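Local coordinates for phenol hydroxylase component phL (Pseudomonas stutzeri, PDB 3U52), which probably serves as a helical subunit of the hydroxylase in a multicomponent bacterial monooxygenase that adds oxygen to phenols, at residues 135-138 against 139-142; 210-213 against 214-217; 196-199 against 200-204. All coordinates share one frame; numbering follows the deposited sequence.

Interaction 1 of 3, residues 135-138 against 139-142; sequences MNNA and KIAG
Asn137 and Ile140, three residues apart on the alpha-helix 126-143, hold their side chains side by side and pointing the same way. They touch through the amide nitrogen and the end of the longer isoleucine branch, with Asn137 ND2 3.8 Å from Ile140 CD1. Ile140 turns CG1 beside its own backbone N (chi1 -59°), which brings this branch back along the preceding turn. There both Ile140 CG1 and Ile140 CD1 come to 3.3 Å from Asn136 O, so the apolar branch lies against a carbonyl already engaged by the helix. The Asn137 amide is polar but buried; its ND2 donates to Asn219 OD1 on helix 211-240, which ties the two helices together here. Lys139 behaves differently: its CB rests 3.5 Å from Asn136 O, whereas the rest of the chain leads away, bent at chi2 and again at chi4. The ammonium group ends in a salt bridge with Asp143, one turn further on, and makes a weak hydrogen bond to Asp209 O. On another side of the helix, Ala141 sets its methyl CB 3.5 Å from Asn137 O. Helices 147-175 and 211-240 both pack on this turn: Ile140 meets His153 and Trp211, and Ala141 meets Ile154. A chain of another protein also packs on Met135, Ala138, Lys139 and Ala141. The same stretch of helix reaches a bound xenon, about 4 Å from the side chain of Met135. Four successive i-to-i+4 bonds carry the backbone through the contact. The straightest runs from Lys139 N to Met135 O, 3.0 Å with an N-H...O angle of 170°; the shortest, from Ala141 N to Asn137 O, measures 2.9 Å.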
ATOM      1  N   MET D 135     -13.680 -30.626  -7.441  1.00 21.00           N
ATOM      2  CA  MET D 135     -12.865 -31.791  -7.067  1.00 21.73           C
ATOM      3  C   MET D 135     -11.901 -32.198  -8.206  1.00 21.46           C
ATOM      4  O   MET D 135     -10.711 -32.511  -7.957  1.00 22.36           O
ATOM      5  CB  MET D 135     -13.739 -32.966  -6.627  1.00 21.32           C
ATOM      6  CG  MET D 135     -14.599 -32.685  -5.391  1.00 27.80           C
ATOM      7  SD  MET D 135     -15.614 -34.127  -5.098  1.00 32.58           S
ATOM      8  CE  MET D 135     -14.326 -35.289  -4.582  1.00 27.51           C
ATOM      9  N   ASN D 136     -12.390 -32.154  -9.447  1.00 20.07           N
ATOM     10  CA  ASN D 136     -11.549 -32.520 -10.611  1.00 18.99           C
ATOM     11  C   ASN D 136     -10.381 -31.578 -10.832  1.00 19.06           C
ATOM     12  O   ASN D 136      -9.282 -32.000 -11.160  1.00 17.66           O
ATOM     13  CB  ASN D 136     -12.391 -32.601 -11.874  1.00 18.77           C
ATOM     14  CG  ASN D 136     -13.356 -33.769 -11.850  1.00 20.96           C
ATOM     15  OD1 ASN D 136     -14.407 -33.761 -12.515  1.00 22.76           O
ATOM     16  ND2 ASN D 136     -13.015 -34.772 -11.059  1.00 18.72           N
ATOM     17  N   ASN D 137     -10.622 -30.286 -10.603  1.00 18.55           N
ATOM     18  CA  ASN D 137      -9.558 -29.295 -10.719  1.00 18.31           C
ATOM     19  C   ASN D 137      -8.586 -29.305  -9.567  1.00 18.18           C
ATOM     20  O   ASN D 137      -7.418 -29.000  -9.798  1.00 19.13           O
ATOM     21  CB  ASN D 137     -10.180 -27.886 -10.944  1.00 17.29           C
ATOM     22  CG  ASN D 137     -10.738 -27.744 -12.366  1.00 17.77           C
ATOM     23  OD1 ASN D 137     -11.973 -27.589 -12.604  1.00 21.05           O
ATOM     24  ND2 ASN D 137      -9.833 -27.796 -13.317  1.00 17.22           N
ATOM     25  N   ALA D 138      -9.031 -29.617  -8.335  1.00 19.47           N
ATOM     26  CA  ALA D 138      -8.083 -29.920  -7.266  1.00 20.63           C
ATOM     27  C   ALA D 138      -7.169 -31.085  -7.603  1.00 20.87           C
ATOM     28  O   ALA D 138      -5.951 -31.028  -7.333  1.00 21.72           O
ATOM     29  CB  ALA D 138      -8.783 -30.186  -5.916  1.00 21.36           C
ATOM     30  N   LYS D 139      -7.751 -32.158  -8.125  1.00 20.60           N
ATOM     31  CA  LYS D 139      -6.927 -33.289  -8.654  1.00 21.36           C
ATOM     32  C   LYS D 139      -5.855 -32.834  -9.676  1.00 21.25           C
ATOM     33  O   LYS D 139      -4.675 -33.166  -9.528  1.00 20.92           O
ATOM     34  CB  LYS D 139      -7.831 -34.424  -9.173  1.00 19.80           C
ATOM     35  CG  LYS D 139      -7.159 -35.790  -9.522  1.00 25.00           C
ATOM     36  CD  LYS D 139      -7.021 -35.892 -11.036  1.00 30.98           C
ATOM     37  CE  LYS D 139      -6.904 -37.338 -11.635  1.00 29.65           C
ATOM     38  NZ  LYS D 139      -5.860 -38.136 -11.008  1.00 30.43           N
ATOM     39  N   ILE D 140      -6.244 -32.059 -10.684  1.00 20.80           N
ATOM     40  CA  ILE D 140      -5.274 -31.614 -11.700  1.00 20.33           C
ATOM     41  C   ILE D 140      -4.220 -30.747 -11.038  1.00 21.36           C
ATOM     42  O   ILE D 140      -3.022 -30.919 -11.295  1.00 22.23           O
ATOM     43  CB  ILE D 140      -5.992 -30.904 -12.911  1.00 19.18           C
ATOM     44  CG1 ILE D 140      -6.976 -31.850 -13.566  1.00 22.40           C
ATOM     45  CG2 ILE D 140      -5.035 -30.326 -13.949  1.00 19.12           C
ATOM     46  CD1 ILE D 140      -8.201 -31.127 -14.144  1.00 21.14           C
ATOM     47  N   ALA D 141      -4.627 -29.831 -10.150  1.00 22.01           N
ATOM     48  CA  ALA D 141      -3.661 -28.902  -9.575  1.00 21.48           C
ATOM     49  C   ALA D 141      -2.563 -29.697  -8.800  1.00 21.99           C
ATOM     50  O   ALA D 141      -1.373 -29.284  -8.727  1.00 22.55           O
ATOM     51  CB  ALA D 141      -4.346 -27.830  -8.722  1.00 20.12           C
ATOM     52  N   GLY D 142      -2.955 -30.837  -8.250  1.00 21.68           N
ATOM     53  CA  GLY D 142      -2.037 -31.694  -7.529  1.00 24.42           C
ATOM     54  C   GLY D 142      -1.176 -32.564  -8.440  1.00 24.94           C
ATOM     55  O   GLY D 142      -0.113 -33.019  -8.006  1.00 25.53           O
TER

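Interaction 2 of 3, residues 210-213 against 214-217; sequences DWFE and LTLV
Thr215 lays its methyl over one face of the Phe212 ring, a CH-pi contact within the first turns of helix 211-240. Thr215 CG2 is 3.9 Å from the centroid of the Phe212 ring and 10° off the ring normal, thus almost exactly above the centre. The side chains cross obliquely, and the methyl is about equally far from CG, CD1 and CE1 of Phe212. Helices 251-274 and 276-302 pack on the same phenyl through Met267, Val271 and Leu282. The Trp211 ring receives Phe212 CB on one face, set toward its rim, and also meets the ring of Trp70 with the two planes about 45° apart. Thr215 can present its methyl because its first torsion puts CG2 between the backbone N and the carbonyl carbon, while OG1 is anti to N (chi1 -163°) and is hydrogen-bonded to His153 and Asn219. Thr215 CG2 also lies 3.4 Å from Phe212 O. The helix starts with an N-cap: Asp210 OD1 accepts from Glu213 N at 3.1 Å, a bond that is nearly straight but reaches the oxygen from above the carboxylate plane. Asp210 OD1 is held by Thr63 OG1 as well, and OD2 by Ala64 N, so the cap itself is fixed by the neighbouring loop. Beyond it the backbone bonds follow the i-to-i+4 pattern, the shortest being Thr215 N to Trp211 O at 2.8 Å. Glu213 is extended and reaches Trp289 NE1 on helix 276-302 with OE1. A turn later Val217 faces back along the helix: its CG2 lies 3.1 Å from Glu213 O, the carbonyl that also accepts from Val217 N at 3.0 Å.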
ATOM      1  N   ASP D 210      -5.964 -39.900 -15.801  1.00 25.45           N
ATOM      2  CA  ASP D 210      -5.103 -39.043 -16.625  1.00 24.55           C
ATOM      3  C   ASP D 210      -5.549 -37.603 -16.437  1.00 23.52           C
ATOM      4  O   ASP D 210      -6.715 -37.270 -16.756  1.00 24.96           O
ATOM      5  CB  ASP D 210      -5.242 -39.425 -18.114  1.00 24.43           C
ATOM      6  CG  ASP D 210      -4.226 -38.718 -18.998  1.00 26.58           C
ATOM      7  OD1 ASP D 210      -4.145 -37.471 -18.942  1.00 23.65           O
ATOM      8  OD2 ASP D 210      -3.471 -39.398 -19.746  1.00 24.48           O
ATOM      9  N   TRP D 211      -4.659 -36.738 -15.949  1.00 21.95           N
ATOM     10  CA  TRP D 211      -5.144 -35.399 -15.575  1.00 21.25           C
ATOM     11  C   TRP D 211      -5.485 -34.555 -16.804  1.00 20.89           C
ATOM     12  O   TRP D 211      -6.417 -33.719 -16.779  1.00 21.44           O
ATOM     13  CB  TRP D 211      -4.193 -34.692 -14.616  1.00 19.79           C
ATOM     14  CG  TRP D 211      -2.833 -34.304 -15.162  1.00 20.06           C
ATOM     15  CD1 TRP D 211      -1.665 -34.980 -14.975  1.00 19.22           C
ATOM     16  CD2 TRP D 211      -2.500 -33.141 -15.948  1.00 20.08           C
ATOM     17  NE1 TRP D 211      -0.626 -34.328 -15.609  1.00 20.66           N
ATOM     18  CE2 TRP D 211      -1.105 -33.198 -16.214  1.00 19.75           C
ATOM     19  CE3 TRP D 211      -3.237 -32.068 -16.452  1.00 20.23           C
ATOM     20  CZ2 TRP D 211      -0.413 -32.182 -16.925  1.00 19.45           C
ATOM     21  CZ3 TRP D 211      -2.550 -31.056 -17.181  1.00 21.08           C
ATOM     22  CH2 TRP D 211      -1.161 -31.147 -17.421  1.00 20.11           C
ATOM     23  N   PHE D 212      -4.748 -34.728 -17.887  1.00 20.79           N
ATOM     24  CA  PHE D 212      -5.122 -33.972 -19.080  1.00 21.73           C
ATOM     25  C   PHE D 212      -6.441 -34.443 -19.700  1.00 21.63           C
ATOM     26  O   PHE D 212      -7.277 -33.617 -20.077  1.00 20.48           O
ATOM     27  CB  PHE D 212      -4.025 -33.848 -20.140  1.00 22.58           C
ATOM     28  CG  PHE D 212      -4.222 -32.634 -21.009  1.00 22.89           C
ATOM     29  CD1 PHE D 212      -3.610 -31.432 -20.669  1.00 24.28           C
ATOM     30  CD2 PHE D 212      -5.111 -32.662 -22.114  1.00 21.87           C
ATOM     31  CE1 PHE D 212      -3.816 -30.262 -21.450  1.00 25.01           C
ATOM     32  CE2 PHE D 212      -5.345 -31.513 -22.893  1.00 24.62           C
ATOM     33  CZ  PHE D 212      -4.670 -30.302 -22.574  1.00 24.63           C
ATOM     34  N   GLU D 213      -6.649 -35.764 -19.727  1.00 21.13           N
ATOM     35  CA  GLU D 213      -7.965 -36.301 -20.088  1.00 22.11           C
ATOM     36  C   GLU D 213      -9.019 -35.607 -19.216  1.00 22.06           C
ATOM     37  O   GLU D 213     -10.022 -35.113 -19.720  1.00 22.63           O
ATOM     38  CB  GLU D 213      -8.033 -37.830 -19.901  1.00 22.55           C
ATOM     39  CG  GLU D 213      -9.350 -38.442 -20.422  1.00 23.14           C
ATOM     40  CD  GLU D 213      -9.497 -39.932 -20.140  1.00 26.56           C
ATOM     41  OE1 GLU D 213     -10.619 -40.446 -20.406  1.00 28.71           O
ATOM     42  OE2 GLU D 213      -8.524 -40.588 -19.691  1.00 23.80           O
ATOM     43  N   LEU D 214      -8.760 -35.546 -17.903  1.00 22.33           N
ATOM     44  CA  LEU D 214      -9.679 -34.900 -16.973  1.00 23.29           C
ATOM     45  C   LEU D 214      -9.920 -33.411 -17.256  1.00 22.86           C
ATOM     46  O   LEU D 214     -11.078 -32.972 -17.251  1.00 22.91           O
ATOM     47  CB  LEU D 214      -9.222 -35.091 -15.518  1.00 23.83           C
ATOM     48  CG  LEU D 214     -10.258 -34.794 -14.443  1.00 24.40           C
ATOM     49  CD1 LEU D 214     -11.604 -35.450 -14.643  1.00 21.11           C
ATOM     50  CD2 LEU D 214      -9.664 -35.144 -13.100  1.00 26.29           C
ATOM     51  N   THR D 215      -8.858 -32.629 -17.492  1.00 22.86           N
ATOM     52  CA  THR D 215      -9.087 -31.194 -17.774  1.00 23.15           C
ATOM     53  C   THR D 215      -9.912 -30.977 -19.059  1.00 24.12           C
ATOM     54  O   THR D 215     -10.808 -30.114 -19.108  1.00 24.06           O
ATOM     55  CB  THR D 215      -7.779 -30.342 -17.745  1.00 22.86           C
ATOM     56  OG1 THR D 215      -8.141 -28.968 -17.620  1.00 21.21           O
ATOM     57  CG2 THR D 215      -6.978 -30.455 -19.007  1.00 23.34           C
ATOM     58  N   LEU D 216      -9.597 -31.756 -20.091  1.00 23.91           N
ATOM     59  CA  LEU D 216     -10.319 -31.763 -21.358  1.00 24.61           C
ATOM     60  C   LEU D 216     -11.801 -32.035 -21.154  1.00 24.02           C
ATOM     61  O   LEU D 216     -12.638 -31.316 -21.669  1.00 25.08           O
ATOM     62  CB  LEU D 216      -9.729 -32.843 -22.290  1.00 24.32           C
ATOM     63  CG  LEU D 216     -10.479 -33.183 -23.604  1.00 26.07           C
ATOM     64  CD1 LEU D 216     -10.486 -31.995 -24.530  1.00 29.22           C
ATOM     65  CD2 LEU D 216      -9.774 -34.303 -24.284  1.00 28.62           C
ATOM     66  N   VAL D 217     -12.128 -33.095 -20.428  1.00 23.35           N
ATOM     67  CA  VAL D 217     -13.528 -33.508 -20.250  1.00 24.05           C
ATOM     68  C   VAL D 217     -14.290 -32.490 -19.425  1.00 24.36           C
ATOM     69  O   VAL D 217     -15.399 -32.051 -19.811  1.00 25.37           O
ATOM     70  CB  VAL D 217     -13.614 -34.885 -19.551  1.00 23.50           C
ATOM     71  CG1 VAL D 217     -15.072 -35.255 -19.294  1.00 25.27           C
ATOM     72  CG2 VAL D 217     -12.910 -35.945 -20.417  1.00 26.30           C
TER

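Interaction 3 of 3, residues 196-199 against 200-204; sequences QPMR and KLVED
Residues 196-203 form regular alpha-helix, each N from Lys200 to Glu203 bonding to the carbonyl four residues earlier; Val202 N meets Met198 O at 2.8 Å, almost straight at 177°. Across the same spacing, Arg199 and Glu203 lie side by side and point the same way. Glu203 OE1 receives Arg199 NH2 at 2.8 Å through its syn lone pair, and Arg199 NE adds a weak hydrogen bond to the same Glu203 OE1 at 3.2 Å. Both nitrogens share one oxygen, and the guanidinium and carboxylate planes are 55° apart, so the pair is not a flat bidentate one. Glu203 CG stands beside its own backbone N (chi1 -63°), which directs the extended chain back toward the arginine, and brings CG to 3.2 Å from Arg199 O. Arg199 NH1 makes a weak hydrogen bond to Gln196 OE1, which also bonds to an aromatic side chain of another protein chain. That chain bonds to Arg199 NH2 and both carboxylate oxygens of Glu203, so the buried charges are shared with the subunit interface. Away from them, Met198 SD touches Val202 CG2 at 4.2 Å, while Leu201 packs on Trp289 of helix 276-302. At the exposed edge Lys200 NZ pairs loosely with Asp204 OD2, 3.5 Å away. Both charged pairs are i-to-i+4 intrahelical salt bridges, here on an amphipathic helix between its own subunit and a partner.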
ATOM      1  N   GLN D 196     -30.191 -38.063 -13.707  1.00 26.62           N
ATOM      2  CA  GLN D 196     -29.341 -39.256 -13.542  1.00 27.08           C
ATOM      3  C   GLN D 196     -28.212 -39.383 -14.563  1.00 26.87           C
ATOM      4  O   GLN D 196     -27.110 -39.759 -14.194  1.00 28.39           O
ATOM      5  CB  GLN D 196     -30.138 -40.562 -13.331  1.00 27.48           C
ATOM      6  CG  GLN D 196     -31.013 -40.501 -12.085  1.00 26.84           C
ATOM      7  CD  GLN D 196     -30.345 -39.759 -10.898  1.00 26.98           C
ATOM      8  OE1 GLN D 196     -29.342 -40.208 -10.344  1.00 24.32           O
ATOM      9  NE2 GLN D 196     -30.936 -38.631 -10.500  1.00 22.15           N
ATOM     10  N   PRO D 197     -28.458 -39.061 -15.843  1.00 26.60           N
ATOM     11  CA  PRO D 197     -27.333 -39.101 -16.777  1.00 27.09           C
ATOM     12  C   PRO D 197     -26.207 -38.119 -16.366  1.00 26.64           C
ATOM     13  O   PRO D 197     -25.013 -38.431 -16.514  1.00 26.34           O
ATOM     14  CB  PRO D 197     -27.959 -38.665 -18.089  1.00 26.33           C
ATOM     15  CG  PRO D 197     -29.424 -39.149 -17.965  1.00 27.67           C
ATOM     16  CD  PRO D 197     -29.729 -38.788 -16.529  1.00 27.51           C
ATOM     17  N   MET D 198     -26.587 -36.963 -15.843  1.00 26.04           N
ATOM     18  CA  MET D 198     -25.538 -35.991 -15.431  1.00 25.57           C
ATOM     19  C   MET D 198     -24.798 -36.503 -14.217  1.00 24.67           C
ATOM     20  O   MET D 198     -23.579 -36.483 -14.168  1.00 24.21           O
ATOM     21  CB  MET D 198     -26.114 -34.620 -15.196  1.00 25.36           C
ATOM     22  CG  MET D 198     -25.070 -33.610 -14.655  1.00 27.25           C
ATOM     23  SD  MET D 198     -23.850 -33.107 -15.911  1.00 32.92           S
ATOM     24  CE  MET D 198     -24.750 -31.801 -16.733  1.00 32.02           C
ATOM     25  N   ARG D 199     -25.546 -37.001 -13.234  1.00 25.64           N
ATOM     26  CA  ARG D 199     -24.944 -37.426 -12.009  1.00 24.70           C
ATOM     27  C   ARG D 199     -23.986 -38.598 -12.245  1.00 25.03           C
ATOM     28  O   ARG D 199     -22.892 -38.635 -11.670  1.00 23.52           O
ATOM     29  CB  ARG D 199     -26.048 -37.801 -11.066  1.00 26.10           C
ATOM     30  CG  ARG D 199     -25.609 -37.883  -9.701  1.00 26.77           C
ATOM     31  CD  ARG D 199     -26.789 -38.272  -8.847  1.00 31.85           C
ATOM     32  NE  ARG D 199     -26.127 -39.207  -8.045  1.00 36.44           N
ATOM     33  CZ  ARG D 199     -26.598 -40.300  -7.533  1.00 29.88           C
ATOM     34  NH1 ARG D 199     -27.865 -40.697  -7.645  1.00 27.44           N
ATOM     35  NH2 ARG D 199     -25.700 -40.969  -6.883  1.00 27.26           N
ATOM     36  N   LYS D 200     -24.406 -39.555 -13.090  1.00 24.28           N
ATOM     37  CA  LYS D 200     -23.550 -40.667 -13.503  1.00 24.71           C
ATOM     38  C   LYS D 200     -22.294 -40.177 -14.230  1.00 24.20           C
ATOM     39  O   LYS D 200     -21.192 -40.685 -13.986  1.00 24.32           O
ATOM     40  CB  LYS D 200     -24.309 -41.667 -14.428  1.00 25.47           C
ATOM     41  CG  LYS D 200     -23.351 -42.815 -14.948  1.00 27.47           C
ATOM     42  CD  LYS D 200     -24.095 -43.908 -15.728  1.00 33.39           C
ATOM     43  CE  LYS D 200     -23.151 -44.871 -16.442  1.00 37.53           C
ATOM     44  NZ  LYS D 200     -22.020 -45.350 -15.574  1.00 38.43           N
ATOM     45  N   LEU D 201     -22.456 -39.219 -15.146  1.00 23.24           N
ATOM     46  CA  LEU D 201     -21.305 -38.674 -15.860  1.00 22.69           C
ATOM     47  C   LEU D 201     -20.331 -37.999 -14.865  1.00 22.56           C
ATOM     48  O   LEU D 201     -19.099 -38.240 -14.927  1.00 23.54           O
ATOM     49  CB  LEU D 201     -21.724 -37.681 -16.947  1.00 22.10           C
ATOM     50  CG  LEU D 201     -20.626 -36.737 -17.476  1.00 23.14           C
ATOM     51  CD1 LEU D 201     -19.485 -37.544 -18.136  1.00 24.65           C
ATOM     52  CD2 LEU D 201     -21.209 -35.690 -18.408  1.00 23.07           C
ATOM     53  N   VAL D 202     -20.854 -37.134 -13.980  1.00 22.73           N
ATOM     54  CA  VAL D 202     -19.982 -36.512 -12.960  1.00 22.13           C
ATOM     55  C   VAL D 202     -19.250 -37.543 -12.105  1.00 22.46           C
ATOM     56  O   VAL D 202     -18.028 -37.457 -11.913  1.00 22.43           O
ATOM     57  CB  VAL D 202     -20.741 -35.479 -12.048  1.00 22.00           C
ATOM     58  CG1 VAL D 202     -19.868 -35.097 -10.890  1.00 21.46           C
ATOM     59  CG2 VAL D 202     -21.214 -34.282 -12.873  1.00 19.26           C
ATOM     60  N   GLU D 203     -19.976 -38.548 -11.608  1.00 22.39           N
ATOM     61  CA  GLU D 203     -19.315 -39.629 -10.878  1.00 23.41           C
ATOM     62  C   GLU D 203     -18.233 -40.389 -11.698  1.00 23.31           C
ATOM     63  O   GLU D 203     -17.152 -40.752 -11.157  1.00 23.51           O
ATOM     64  CB  GLU D 203     -20.346 -40.592 -10.244  1.00 22.27           C
ATOM     65  CG  GLU D 203     -21.228 -39.923  -9.218  1.00 24.57           C
ATOM     66  CD  GLU D 203     -22.180 -40.876  -8.541  1.00 27.53           C
ATOM     67  OE1 GLU D 203     -23.154 -40.425  -7.874  1.00 26.33           O
ATOM     68  OE2 GLU D 203     -21.927 -42.092  -8.669  1.00 29.73           O
ATOM     69  N   ASP D 204     -18.489 -40.569 -12.994  1.00 24.09           N
ATOM     70  CA  ASP D 204     -17.508 -41.170 -13.922  1.00 24.94           C
ATOM     71  C   ASP D 204     -16.214 -40.335 -14.063  1.00 23.75           C
ATOM     72  O   ASP D 204     -15.093 -40.866 -14.020  1.00 23.62           O
ATOM     73  CB  ASP D 204     -18.137 -41.416 -15.292  1.00 25.00           C
ATOM     74  CG  ASP D 204     -19.141 -42.614 -15.313  1.00 29.93           C
ATOM     75  OD1 ASP D 204     -19.285 -43.411 -14.319  1.00 31.09           O
ATOM     76  OD2 ASP D 204     -19.826 -42.721 -16.356  1.00 34.54           O
TER

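In the fold
All three contacts are largely buried. Interactions 1 and 2, on the packed helices 126-143 and 211-240, have centres about 11 and 12 Å from the centre of the chain. They touch directly: Lys139 CD meets Leu214 CD2 at 3.4 Å, and Ile140 packs on Trp211 and Thr215. Interaction 3, on helix 196-205, touches neither; its centre is about 17 Å from the chain centre, and it alone includes an exposed residue, Lys200. Interaction 2, reached by no other chain, relies on rings, methyls and a capped helix start. Interaction 1 mixes buried amide and aliphatic contacts with small residues facing a partner, whereas interaction 3 sets its Arg199-Glu203 salt bridge at the boundary with another chain.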